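Local coordinates for protein beta-lactamase/D-alanine Carboxypeptidase (Yersinia pestis, PDB 3RJU) that is probably a serine beta-lactamase or D-alanine carboxypeptidase, acting on beta-lactams or on the D-alanyl ends of cell-wall peptides, at residues Q8-Y13 against V37-G42; E15-N20 against S336-G341; L28-N33 against N343-E348; L285-M290 against M313-E318. One frame throughout, in Å; residues are numbered along the deposited sequence.

These four contacts illustrate how one antiparallel sheet is covered by the two ends of its own chain. Contacts 1-3 lie around helices 6-20 and 336-349. Contact 1 sets the first helix on edge strand 35-42, contact 2 pairs the helices, and contact 3 rests the second helix on strand 25-32. The centres of contacts 1 and 2 are about 11 Å apart, those of 1 and 3 about 10 Å. In contact 4, about 13 Å from contact 3 between centres, W287, M313 and M315 pack on the face away from the terminal helices; V316 turns to the helix side, where its CG2 meets V346 CG1 at 3.5 Å. W287 lies near the probable active-site SxxK motif without touching it.

Contact 1 of 4, residues Q8-Y13 against V37-G42; sequences QIVDQY and VNRSFG
V37, the first residue of strand 37-42 to meet helix 8-13, sends its CG1 methyl tip to tip against V10, with 3.8 Å to V10 CG1. The two elements run at 27° to each other, the helix seated over the edge strand of the sheet. Two residues on, R39 also faces the helix. Its chain bends at chi2 (-64°), passing V10 before the guanidinium reaches D11 at about a right angle. The grip is side-on and converges on one oxygen: R39 NE lies 2.9 Å from D11 OD1, on the syn lone pair, and R39 NH2 lies 3.1 Å from the same D11 OD1. The remaining nitrogen, NH1, turns back to the carbonyl O of N38, while V37 CG1 sits over one guanidinium face near its rim. Further along, the ring of F41 meets that of F18, later on helix 6-20, planes about 20° apart. A salt bridge thus borders a valine pair, and bonds at NE, NH1 and NH2 would limit rotation of the R39 guanidinium.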
loop_
_atom_site.group_PDB
_atom_site.type_symbol
_atom_site.label_atom_id
_atom_site.label_comp_id
_atom_site.label_asym_id
_atom_site.label_seq_id
_atom_site.Cartn_x
_atom_site.Cartn_y
_atom_site.Cartn_z
ATOM N N GLN A 8 -15.844 -22.577 -0.141
ATOM C CA GLN A 8 -16.754 -22.606 -1.283
ATOM C C GLN A 8 -17.120 -21.194 -1.796
ATOM O O GLN A 8 -17.266 -20.976 -3.012
ATOM C CB GLN A 8 -18.013 -23.435 -0.964
ATOM C CG GLN A 8 -17.787 -24.957 -0.845
ATOM C CD GLN A 8 -17.161 -25.388 0.484
ATOM O OE1 GLN A 8 -16.985 -24.574 1.396
ATOM N NE2 GLN A 8 -16.848 -26.676 0.605
ATOM N N ILE A 9 -17.265 -20.229 -0.889
ATOM C CA ILE A 9 -17.530 -18.863 -1.315
ATOM C C ILE A 9 -16.317 -18.304 -2.069
ATOM O O ILE A 9 -16.454 -17.682 -3.138
ATOM C CB ILE A 9 -17.909 -17.973 -0.118
ATOM C CG1 ILE A 9 -19.270 -18.399 0.456
ATOM C CG2 ILE A 9 -17.921 -16.483 -0.533
ATOM C CD1 ILE A 9 -19.597 -17.791 1.835
ATOM N N VAL A 10 -15.122 -18.542 -1.540
ATOM C CA VAL A 10 -13.926 -18.099 -2.241
ATOM C C VAL A 10 -13.881 -18.697 -3.650
ATOM O O VAL A 10 -13.566 -17.999 -4.623
ATOM C CB VAL A 10 -12.639 -18.421 -1.449
ATOM C CG1 VAL A 10 -11.391 -18.120 -2.286
ATOM C CG2 VAL A 10 -12.604 -17.605 -0.142
ATOM N N ASP A 11 -14.215 -19.982 -3.749
ATOM C CA ASP A 11 -14.226 -20.657 -5.047
ATOM C C ASP A 11 -15.261 -20.120 -6.034
ATOM O O ASP A 11 -15.127 -20.323 -7.235
ATOM C CB ASP A 11 -14.448 -22.156 -4.866
ATOM C CG ASP A 11 -13.248 -22.849 -4.275
ATOM O OD1 ASP A 11 -12.128 -22.290 -4.350
ATOM O OD2 ASP A 11 -13.434 -23.964 -3.747
ATOM N N GLN A 12 -16.310 -19.481 -5.533
ATOM C CA GLN A 12 -17.275 -18.822 -6.410
ATOM C C GLN A 12 -16.656 -17.649 -7.178
ATOM O O GLN A 12 -17.167 -17.259 -8.231
ATOM C CB GLN A 12 -18.478 -18.320 -5.609
ATOM C CG GLN A 12 -19.353 -19.396 -5.004
ATOM C CD GLN A 12 -20.338 -18.795 -4.002
ATOM O OE1 GLN A 12 -20.552 -17.583 -3.988
ATOM N NE2 GLN A 12 -20.911 -19.627 -3.154
ATOM N N TYR A 13 -15.559 -17.094 -6.655
ATOM C CA TYR A 13 -14.978 -15.862 -7.190
ATOM C C TYR A 13 -13.570 -15.978 -7.722
ATOM O O TYR A 13 -13.203 -15.249 -8.640
ATOM C CB TYR A 13 -14.998 -14.740 -6.130
ATOM C CG TYR A 13 -16.404 -14.237 -5.906
ATOM C CD1 TYR A 13 -16.918 -13.214 -6.683
ATOM C CD2 TYR A 13 -17.240 -14.838 -4.959
ATOM C CE1 TYR A 13 -18.201 -12.772 -6.523
ATOM C CE2 TYR A 13 -18.554 -14.388 -4.782
ATOM C CZ TYR A 13 -19.017 -13.352 -5.575
ATOM O OH TYR A 13 -20.306 -12.908 -5.431
ATOM N N VAL A 37 -7.909 -18.961 3.524
ATOM C CA VAL A 37 -8.082 -19.641 2.243
ATOM C C VAL A 37 -7.117 -19.005 1.258
ATOM O O VAL A 37 -7.124 -17.790 1.055
ATOM C CB VAL A 37 -9.529 -19.536 1.709
ATOM C CG1 VAL A 37 -9.672 -20.288 0.375
ATOM C CG2 VAL A 37 -10.523 -20.092 2.730
ATOM N N ASN A 38 -6.244 -19.830 0.689
ATOM C CA ASN A 38 -5.282 -19.394 -0.310
ATOM C C ASN A 38 -5.600 -20.016 -1.657
ATOM O O ASN A 38 -5.920 -21.204 -1.719
ATOM C CB ASN A 38 -3.868 -19.802 0.099
ATOM C CG ASN A 38 -3.345 -18.991 1.252
ATOM O OD1 ASN A 38 -3.107 -17.794 1.113
ATOM N ND2 ASN A 38 -3.147 -19.634 2.393
ATOM N N ARG A 39 -5.507 -19.227 -2.723
ATOM C CA ARG A 39 -5.654 -19.760 -4.075
ATOM C C ARG A 39 -4.550 -19.160 -4.937
ATOM O O ARG A 39 -4.171 -17.992 -4.762
ATOM C CB ARG A 39 -7.029 -19.423 -4.679
ATOM C CG ARG A 39 -8.221 -20.022 -3.941
ATOM C CD ARG A 39 -8.211 -21.540 -3.998
ATOM N NE ARG A 39 -9.427 -22.105 -3.413
ATOM C CZ ARG A 39 -9.468 -22.718 -2.239
ATOM N NH1 ARG A 39 -8.353 -22.861 -1.537
ATOM N NH2 ARG A 39 -10.616 -23.211 -1.782
ATOM N N SER A 40 -4.016 -19.971 -5.842
ATOM C CA SER A 40 -3.010 -19.522 -6.785
ATOM C C SER A 40 -3.406 -20.000 -8.175
ATOM O O SER A 40 -3.895 -21.125 -8.335
ATOM C CB SER A 40 -1.635 -20.107 -6.444
ATOM O OG SER A 40 -1.228 -19.725 -5.147
ATOM N N PHE A 41 -3.191 -19.157 -9.173
ATOM C CA PHE A 41 -3.550 -19.493 -10.544
ATOM C C PHE A 41 -2.491 -19.023 -11.516
ATOM O O PHE A 41 -1.769 -18.052 -11.251
ATOM C CB PHE A 41 -4.845 -18.790 -10.943
ATOM C CG PHE A 41 -6.009 -19.114 -10.070
ATOM C CD1 PHE A 41 -6.795 -20.216 -10.323
ATOM C CD2 PHE A 41 -6.344 -18.279 -9.006
ATOM C CE1 PHE A 41 -7.887 -20.511 -9.505
ATOM C CE2 PHE A 41 -7.425 -18.568 -8.196
ATOM C CZ PHE A 41 -8.197 -19.687 -8.450
ATOM N N GLY A 42 -2.443 -19.672 -12.676
ATOM C CA GLY A 42 -1.602 -19.193 -13.750
ATOM C C GLY A 42 -0.141 -19.532 -13.564
ATOM O O GLY A 42 0.202 -20.595 -13.049
#

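Contact 2 of 4, residues E15-N20 against S336-G341; sequences EHIFYN and SNMSDG
I17 and M338, a selenomethionine here, meet where the N-terminal and C-terminal helices form an antiparallel pair on one face of the central sheet, an arrangement in keeping with the serine beta-lactamase and penicillin-binding protein fold. The short axes pass 8.6 Å apart at 166°, close enough for side chains to lie against the opposite backbone. I17 uses both of its branches. CG2, placed anti to the backbone N, lies obliquely across the base of M338, with 3.9 Å from I17 CG2 to M338 CG. The other branch runs alongside G341, where I17 CD1 comes to 3.7 Å from G341 C; the absence of a side chain on G341 lets the isoleucine lie directly over the main chain. Beyond CG, M338 leads away from the helix pair toward strands 309-316 and 321-328, so its selenium end belongs to the layer between helix and sheet.

Nearer the open side of the pair, N20 and N337 replace hydrocarbon packing with a polar join. No direct hydrogen bond links the helices here; instead two waters run between the same two residues in reversed sense. One accepts from N20 ND2 and donates to the carbonyl O of N337. The other donates to N20 O at 2.7 Å and accepts from N337 ND2 at 3.0 Å.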
loop_
_atom_site.group_PDB
_atom_site.type_symbol
_atom_site.label_atom_id
_atom_site.label_comp_id
_atom_site.label_asym_id
_atom_site.label_seq_id
_atom_site.Cartn_x
_atom_site.Cartn_y
_atom_site.Cartn_z
ATOM N N GLU A 15 -11.445 -18.028 -9.443
ATOM C CA GLU A 15 -11.091 -18.274 -10.829
ATOM C C GLU A 15 -11.629 -17.169 -11.746
ATOM O O GLU A 15 -10.986 -16.795 -12.733
ATOM C CB GLU A 15 -11.556 -19.660 -11.287
ATOM C CG GLU A 15 -10.728 -20.161 -12.458
ATOM C CD GLU A 15 -11.028 -21.596 -12.823
ATOM O OE1 GLU A 15 -10.070 -22.330 -13.155
ATOM O OE2 GLU A 15 -12.216 -21.984 -12.785
ATOM N N HIS A 16 -12.793 -16.616 -11.414
ATOM C CA HIS A 16 -13.320 -15.498 -12.202
ATOM C C HIS A 16 -12.406 -14.279 -12.146
ATOM O O HIS A 16 -12.188 -13.625 -13.166
ATOM C CB HIS A 16 -14.724 -15.101 -11.743
ATOM C CG HIS A 16 -15.780 -16.084 -12.128
ATOM N ND1 HIS A 16 -15.771 -16.749 -13.332
ATOM C CD2 HIS A 16 -16.875 -16.515 -11.464
ATOM C CE1 HIS A 16 -16.817 -17.555 -13.392
ATOM N NE2 HIS A 16 -17.507 -17.424 -12.275
ATOM N N ILE A 17 -11.875 -13.970 -10.958
ATOM C CA ILE A 17 -10.966 -12.848 -10.812
ATOM C C ILE A 17 -9.712 -13.088 -11.644
ATOM O O ILE A 17 -9.224 -12.183 -12.335
ATOM C CB ILE A 17 -10.600 -12.623 -9.333
ATOM C CG1 ILE A 17 -11.849 -12.211 -8.551
ATOM C CG2 ILE A 17 -9.486 -11.564 -9.191
ATOM C CD1 ILE A 17 -11.695 -12.295 -7.024
ATOM N N PHE A 18 -9.207 -14.314 -11.589
ATOM C CA PHE A 18 -8.042 -14.696 -12.381
ATOM C C PHE A 18 -8.289 -14.483 -13.881
ATOM O O PHE A 18 -7.481 -13.865 -14.565
ATOM C CB PHE A 18 -7.688 -16.172 -12.138
ATOM C CG PHE A 18 -6.603 -16.689 -13.049
ATOM C CD1 PHE A 18 -5.324 -16.140 -13.013
ATOM C CD2 PHE A 18 -6.856 -17.723 -13.944
ATOM C CE1 PHE A 18 -4.328 -16.602 -13.852
ATOM C CE2 PHE A 18 -5.860 -18.194 -14.788
ATOM C CZ PHE A 18 -4.599 -17.633 -14.743
ATOM N N TYR A 19 -9.397 -15.003 -14.403
ATOM C CA TYR A 19 -9.648 -14.864 -15.834
ATOM C C TYR A 19 -10.051 -13.447 -16.237
ATOM O O TYR A 19 -9.581 -12.934 -17.260
ATOM C CB TYR A 19 -10.686 -15.871 -16.320
ATOM C CG TYR A 19 -10.101 -17.253 -16.407
ATOM C CD1 TYR A 19 -9.079 -17.536 -17.309
ATOM C CD2 TYR A 19 -10.553 -18.269 -15.580
ATOM C CE1 TYR A 19 -8.529 -18.800 -17.379
ATOM C CE2 TYR A 19 -10.012 -19.536 -15.653
ATOM C CZ TYR A 19 -8.996 -19.794 -16.544
ATOM O OH TYR A 19 -8.466 -21.070 -16.613
ATOM N N ASN A 20 -10.931 -12.822 -15.459
ATOM C CA ASN A 20 -11.436 -11.511 -15.850
ATOM C C ASN A 20 -10.357 -10.449 -15.836
ATOM O O ASN A 20 -10.423 -9.485 -16.600
ATOM C CB ASN A 20 -12.579 -11.056 -14.938
ATOM C CG ASN A 20 -13.830 -11.877 -15.114
ATOM O OD1 ASN A 20 -14.003 -12.544 -16.130
ATOM N ND2 ASN A 20 -14.721 -11.820 -14.131
ATOM N N SER A 336 -9.526 -2.644 -12.328
ATOM C CA SER A 336 -10.788 -2.794 -11.617
ATOM C C SER A 336 -11.493 -4.114 -11.927
ATOM O O SER A 336 -12.403 -4.497 -11.209
ATOM C CB SER A 336 -11.713 -1.602 -11.867
ATOM O OG SER A 336 -12.074 -1.534 -13.223
ATOM N N ASN A 337 -11.057 -4.832 -12.962
ATOM C CA ASN A 337 -11.585 -6.181 -13.184
ATOM C C ASN A 337 -11.069 -7.179 -12.157
ATOM O O ASN A 337 -11.619 -8.279 -12.009
ATOM C CB ASN A 337 -11.300 -6.651 -14.607
ATOM C CG ASN A 337 -12.185 -5.950 -15.603
ATOM O OD1 ASN A 337 -13.222 -5.423 -15.221
ATOM N ND2 ASN A 337 -11.784 -5.921 -16.869
HETATM N N MSE A 338 -9.998 -6.804 -11.463
HETATM C CA MSE A 338 -9.532 -7.571 -10.336
HETATM C C MSE A 338 -10.186 -7.046 -9.051
HETATM O O MSE A 338 -10.796 -7.812 -8.309
HETATM C CB MSE A 338 -8.011 -7.483 -10.236
HETATM C CG MSE A 338 -7.429 -8.219 -9.034
HETATM SE SE MSE A 338 -5.509 -7.931 -8.869
HETATM C CE MSE A 338 -5.572 -6.118 -8.153
ATOM N N SER A 339 -10.097 -5.738 -8.800
ATOM C CA SER A 339 -10.617 -5.199 -7.547
ATOM C C SER A 339 -12.144 -5.303 -7.397
ATOM O O SER A 339 -12.629 -5.565 -6.304
ATOM C CB SER A 339 -10.125 -3.768 -7.314
ATOM O OG SER A 339 -10.611 -2.882 -8.307
ATOM N N ASP A 340 -12.898 -5.131 -8.484
ATOM C CA ASP A 340 -14.353 -5.305 -8.406
ATOM C C ASP A 340 -14.697 -6.734 -7.963
ATOM O O ASP A 340 -15.608 -6.942 -7.153
ATOM C CB ASP A 340 -15.036 -5.037 -9.745
ATOM C CG ASP A 340 -15.168 -3.550 -10.083
ATOM O OD1 ASP A 340 -14.958 -2.659 -9.207
ATOM O OD2 ASP A 340 -15.519 -3.277 -11.255
ATOM N N GLY A 341 -13.977 -7.722 -8.496
ATOM C CA GLY A 341 -14.207 -9.106 -8.116
ATOM C C GLY A 341 -13.915 -9.354 -6.645
ATOM O O GLY A 341 -14.660 -10.058 -5.960
HETATM O O HOH W 1 -9.139 -7.205 -17.425
HETATM O O HOH W 2 -13.905 -9.665 -12.109
#

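Contact 3 of 4, residues L28-N33 against N343-E348; sequences LVVIDN and NQLVAE
L28 and V30 stand two residues apart on the same side of the extended segment 28-32, with L345 on the helical segment 343-348 facing them. The backbones stay well apart: the nearest alpha carbons, those of V30 and V346, are 9.2 Å from each other, a spacing that leaves the junction to side chains. Alternation along the strand turns L28 and V30 to the helix, whereas V29 and I31 pack against helix 233-241 on the other face of the sheet.

L345 carries the helix side of the contact. With CG anti to the backbone N (chi1 171°), its isobutyl group extends to the sheet and a single methyl, CD2, meets both strand residues. V30 CG2, the branch beside its own backbone N, is 4.2 Å from L345 CD2, and the two side chains pass at a slant. L28 presents a methyl as well, its CD2 lying 4.4 Å from L345 CD2. V10 of helix 6-20 touches the same L28 and V30, so the two strand side chains serve both terminal helices.

All three residues are buried, and no hydrogen bond spans the segments. Cohesion here is therefore apolar, made of light methyl contacts that join helix to sheet as one part of a larger hydrophobic layer.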
loop_
_atom_site.group_PDB
_atom_site.type_symbol
_atom_site.label_atom_id
_atom_site.label_comp_id
_atom_site.label_asym_id
_atom_site.label_seq_id
_atom_site.Cartn_x
_atom_site.Cartn_y
_atom_site.Cartn_z
ATOM N N LEU A 28 -4.158 -15.245 -4.252
ATOM C CA LEU A 28 -5.279 -14.686 -3.505
ATOM C C LEU A 28 -5.205 -15.218 -2.074
ATOM O O LEU A 28 -5.064 -16.437 -1.862
ATOM C CB LEU A 28 -6.611 -15.126 -4.150
ATOM C CG LEU A 28 -7.907 -14.650 -3.476
ATOM C CD1 LEU A 28 -8.126 -13.149 -3.644
ATOM C CD2 LEU A 28 -9.084 -15.415 -4.077
ATOM N N VAL A 29 -5.307 -14.310 -1.104
ATOM C CA VAL A 29 -5.240 -14.664 0.299
ATOM C C VAL A 29 -6.488 -14.121 0.958
ATOM O O VAL A 29 -6.742 -12.906 0.919
ATOM C CB VAL A 29 -4.014 -14.023 0.999
ATOM C CG1 VAL A 29 -4.018 -14.346 2.502
ATOM C CG2 VAL A 29 -2.718 -14.497 0.340
ATOM N N VAL A 30 -7.261 -15.014 1.576
ATOM C CA VAL A 30 -8.496 -14.625 2.234
ATOM C C VAL A 30 -8.415 -15.002 3.705
ATOM O O VAL A 30 -8.132 -16.159 4.040
ATOM C CB VAL A 30 -9.726 -15.331 1.589
ATOM C CG1 VAL A 30 -11.023 -14.935 2.296
ATOM C CG2 VAL A 30 -9.813 -15.007 0.098
ATOM N N ILE A 31 -8.680 -14.037 4.583
ATOM C CA ILE A 31 -8.770 -14.310 6.009
ATOM C C ILE A 31 -10.185 -14.001 6.431
ATOM O O ILE A 31 -10.675 -12.914 6.179
ATOM C CB ILE A 31 -7.801 -13.446 6.843
ATOM C CG1 ILE A 31 -6.353 -13.776 6.488
ATOM C CG2 ILE A 31 -8.050 -13.681 8.349
ATOM C CD1 ILE A 31 -5.298 -12.842 7.092
ATOM N N ASP A 32 -10.845 -14.963 7.071
ATOM C CA ASP A 32 -12.214 -14.770 7.522
ATOM C C ASP A 32 -12.306 -15.405 8.900
ATOM O O ASP A 32 -12.472 -16.617 9.029
ATOM C CB ASP A 32 -13.185 -15.415 6.532
ATOM C CG ASP A 32 -14.647 -15.168 6.887
ATOM O OD1 ASP A 32 -14.977 -15.001 8.085
ATOM O OD2 ASP A 32 -15.476 -15.170 5.953
ATOM N N ASN A 33 -12.176 -14.578 9.935
ATOM C CA ASN A 33 -12.107 -15.064 11.315
ATOM C C ASN A 33 -11.041 -16.155 11.447
ATOM O O ASN A 33 -9.855 -15.881 11.267
ATOM C CB ASN A 33 -13.479 -15.541 11.797
ATOM C CG ASN A 33 -13.547 -15.719 13.315
ATOM O OD1 ASN A 33 -12.698 -15.222 14.065
ATOM N ND2 ASN A 33 -14.572 -16.431 13.772
ATOM N N ASN A 343 -14.120 -7.080 -4.268
ATOM C CA ASN A 343 -15.163 -6.425 -3.488
ATOM C C ASN A 343 -16.431 -7.269 -3.437
ATOM O O ASN A 343 -17.082 -7.372 -2.398
ATOM C CB ASN A 343 -15.458 -5.018 -4.023
ATOM C CG ASN A 343 -14.297 -4.062 -3.806
ATOM O OD1 ASN A 343 -13.522 -4.221 -2.840
ATOM N ND2 ASN A 343 -14.157 -3.067 -4.704
ATOM N N GLN A 344 -16.765 -7.893 -4.561
ATOM C CA GLN A 344 -17.920 -8.775 -4.585
ATOM C C GLN A 344 -17.709 -10.028 -3.742
ATOM O O GLN A 344 -18.642 -10.505 -3.094
ATOM C CB GLN A 344 -18.287 -9.127 -6.021
ATOM C CG GLN A 344 -18.799 -7.922 -6.764
ATOM C CD GLN A 344 -18.981 -8.172 -8.237
ATOM O OE1 GLN A 344 -19.090 -9.320 -8.677
ATOM N NE2 GLN A 344 -19.020 -7.097 -9.017
ATOM N N LEU A 345 -16.490 -10.565 -3.758
ATOM C CA LEU A 345 -16.145 -11.668 -2.865
ATOM C C LEU A 345 -16.348 -11.249 -1.400
ATOM O O LEU A 345 -16.959 -11.971 -0.611
ATOM C CB LEU A 345 -14.701 -12.119 -3.095
ATOM C CG LEU A 345 -14.106 -13.123 -2.087
ATOM C CD1 LEU A 345 -14.940 -14.408 -1.966
ATOM C CD2 LEU A 345 -12.675 -13.449 -2.481
ATOM N N VAL A 346 -15.827 -10.076 -1.045
ATOM C CA VAL A 346 -15.958 -9.579 0.324
ATOM C C VAL A 346 -17.449 -9.448 0.685
ATOM O O VAL A 346 -17.869 -9.798 1.795
ATOM C CB VAL A 346 -15.214 -8.235 0.510
ATOM C CG1 VAL A 346 -15.601 -7.576 1.823
ATOM C CG2 VAL A 346 -13.704 -8.462 0.463
ATOM N N ALA A 347 -18.248 -8.990 -0.269
ATOM C CA ALA A 347 -19.685 -8.819 -0.035
ATOM C C ALA A 347 -20.356 -10.164 0.266
ATOM O O ALA A 347 -21.250 -10.247 1.119
ATOM C CB ALA A 347 -20.356 -8.148 -1.231
ATOM N N GLU A 348 -19.928 -11.221 -0.426
ATOM C CA GLU A 348 -20.482 -12.540 -0.139
ATOM C C GLU A 348 -19.989 -13.059 1.222
ATOM O O GLU A 348 -20.752 -13.662 1.978
ATOM C CB GLU A 348 -20.162 -13.530 -1.263
ATOM C CG GLU A 348 -20.862 -14.908 -1.093
ATOM C CD GLU A 348 -22.391 -14.832 -1.137
ATOM O OE1 GLU A 348 -22.928 -13.920 -1.802
ATOM O OE2 GLU A 348 -23.053 -15.699 -0.507
#

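Contact 4 of 4, residues L285-M290 against M313-E318; sequences LGWVYM and MAMVPE
Strands 288-290 and 313-316 belong to the large antiparallel sheet, with strand 299-306 between them; the contact spans that strand on the face turned away from the terminal helices. W287, just before the shorter strand, reaches across to two selenomethionines, M313 and M315. The far corner of its six-membered ring does the touching: W287 CH2 is 4.0 Å from M313 SE and 3.8 Å from M315 CE. M313 SE lies 5.2 Å from the centroid of the W287 six-membered ring, at 68° from the ring normal, and its chain crosses the indole at a slant. M315 is modelled in two positions; in the one described, a chi1 of 65° sets CG between N and the carbonyl carbon and brings the side chain across W287 at about a right angle, with M315 SE 5.2 Å from the same W287 centroid, 46° off the normal.

The indole is further enclosed by M300 of the middle strand, L66 of helix 64-77 and the edge-to-face ring of F243. The buried heart of the contact is a Met-aromatic interaction of M313, joined by a second from M315 in this conformer, set between the sheet and helix 64-77, at whose start lies the probable SxxK motif of the serine beta-lactamase fold.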
loop_
_atom_site.group_PDB
_atom_site.type_symbol
_atom_site.label_atom_id
_atom_site.label_comp_id
_atom_site.label_asym_id
_atom_site.label_seq_id
_atom_site.Cartn_x
_atom_site.Cartn_y
_atom_site.Cartn_z
ATOM N N LEU A 285 -4.863 7.183 6.628
ATOM C CA LEU A 285 -3.423 7.225 6.509
ATOM C C LEU A 285 -3.066 6.157 5.479
ATOM O O LEU A 285 -2.773 4.998 5.821
ATOM C CB LEU A 285 -2.788 6.930 7.875
ATOM C CG LEU A 285 -3.327 7.842 9.008
ATOM C CD1 LEU A 285 -2.750 7.458 10.368
ATOM C CD2 LEU A 285 -3.121 9.364 8.713
ATOM N N GLY A 286 -3.158 6.543 4.209
ATOM C CA GLY A 286 -3.000 5.608 3.106
ATOM C C GLY A 286 -4.280 4.833 2.834
ATOM O O GLY A 286 -4.718 4.740 1.691
ATOM N N TRP A 287 -4.854 4.236 3.875
ATOM C CA TRP A 287 -6.123 3.523 3.757
ATOM C C TRP A 287 -7.184 4.420 3.139
ATOM O O TRP A 287 -7.223 5.631 3.393
ATOM C CB TRP A 287 -6.614 3.086 5.140
ATOM C CG TRP A 287 -5.770 2.034 5.753
ATOM C CD1 TRP A 287 -4.755 2.201 6.680
ATOM C CD2 TRP A 287 -5.854 0.623 5.501
ATOM N NE1 TRP A 287 -4.206 0.967 6.995
ATOM C CE2 TRP A 287 -4.864 -0.007 6.287
ATOM C CE3 TRP A 287 -6.662 -0.169 4.663
ATOM C CZ2 TRP A 287 -4.682 -1.392 6.286
ATOM C CZ3 TRP A 287 -6.475 -1.538 4.667
ATOM C CH2 TRP A 287 -5.491 -2.136 5.471
ATOM N N VAL A 288 -8.061 3.801 2.356
ATOM C CA VAL A 288 -9.194 4.472 1.758
ATOM C C VAL A 288 -10.452 3.741 2.191
ATOM O O VAL A 288 -10.507 2.506 2.117
ATOM C CB VAL A 288 -9.090 4.460 0.219
ATOM C CG1 VAL A 288 -10.410 4.970 -0.446
ATOM C CG2 VAL A 288 -7.894 5.299 -0.227
ATOM N N TYR A 289 -11.466 4.500 2.613
ATOM C CA TYR A 289 -12.719 3.906 3.048
ATOM C C TYR A 289 -13.798 4.143 2.013
ATOM O O TYR A 289 -13.962 5.261 1.522
ATOM C CB TYR A 289 -13.172 4.486 4.391
ATOM C CG TYR A 289 -14.543 4.013 4.814
ATOM C CD1 TYR A 289 -14.743 2.702 5.222
ATOM C CD2 TYR A 289 -15.635 4.882 4.814
ATOM C CE1 TYR A 289 -16.002 2.254 5.611
ATOM C CE2 TYR A 289 -16.905 4.443 5.200
ATOM C CZ TYR A 289 -17.074 3.132 5.606
ATOM O OH TYR A 289 -18.315 2.677 5.989
HETATM N N MSE A 290 -14.513 3.074 1.672
HETATM C CA MSE A 290 -15.689 3.161 0.808
HETATM C C MSE A 290 -16.898 2.765 1.626
HETATM O O MSE A 290 -16.935 1.666 2.196
HETATM C CB MSE A 290 -15.538 2.222 -0.399
HETATM C CG MSE A 290 -14.281 2.508 -1.227
HETATM SE SE MSE A 290 -14.145 1.495 -2.871
HETATM C CE MSE A 290 -14.358 -0.307 -2.179
HETATM N N MSE A 313 -5.963 -4.741 -1.500
HETATM C CA MSE A 313 -6.339 -5.293 -0.213
HETATM C C MSE A 313 -7.660 -4.653 0.185
HETATM O O MSE A 313 -7.799 -3.429 0.103
HETATM C CB MSE A 313 -5.282 -4.986 0.856
HETATM C CG MSE A 313 -5.629 -5.594 2.210
HETATM SE SE MSE A 313 -4.235 -5.368 3.532
HETATM C CE MSE A 313 -2.811 -6.343 2.638
ATOM N N ALA A 314 -8.632 -5.474 0.574
ATOM C CA ALA A 314 -9.942 -4.966 0.961
ATOM C C ALA A 314 -10.333 -5.671 2.239
ATOM O O ALA A 314 -10.219 -6.897 2.336
ATOM C CB ALA A 314 -10.979 -5.253 -0.138
HETATM N N MSE A 315 -10.823 -4.938 3.224
HETATM C CA MSE A 315 -11.224 -5.632 4.426
HETATM C C MSE A 315 -12.378 -4.965 5.126
HETATM O O MSE A 315 -12.652 -3.773 4.931
HETATM C CB MSE A 315 -10.051 -5.788 5.386
HETATM C CG MSE A 315 -9.529 -4.482 5.932
HETATM SE SE MSE A 315 -8.311 -4.738 7.435
HETATM C CE MSE A 315 -6.793 -5.541 6.504
ATOM N N VAL A 316 -13.042 -5.763 5.951
ATOM C CA VAL A 316 -14.158 -5.311 6.752
ATOM C C VAL A 316 -13.761 -5.686 8.176
ATOM O O VAL A 316 -14.059 -6.781 8.647
ATOM C CB VAL A 316 -15.484 -6.004 6.330
ATOM C CG1 VAL A 316 -16.652 -5.486 7.172
ATOM C CG2 VAL A 316 -15.749 -5.768 4.856
ATOM N N PRO A 317 -13.013 -4.800 8.841
ATOM C CA PRO A 317 -12.367 -5.192 10.093
ATOM C C PRO A 317 -13.348 -5.644 11.171
ATOM O O PRO A 317 -13.035 -6.537 11.942
ATOM C CB PRO A 317 -11.625 -3.916 10.527
ATOM C CG PRO A 317 -11.409 -3.167 9.262
ATOM C CD PRO A 317 -12.598 -3.451 8.398
ATOM N N GLU A 318 -14.525 -5.035 11.200
ATOM C CA GLU A 318 -15.502 -5.360 12.226
ATOM C C GLU A 318 -15.978 -6.805 12.098
ATOM O O GLU A 318 -16.428 -7.397 13.082
ATOM C CB GLU A 318 -16.681 -4.382 12.179
ATOM C CG GLU A 318 -17.403 -4.353 10.852
ATOM C CD GLU A 318 -16.957 -3.227 9.921
ATOM O OE1 GLU A 318 -15.730 -2.964 9.748
ATOM O OE2 GLU A 318 -17.870 -2.605 9.349
HETATM O O HOH W 3 -18.291 0.386 7.731
#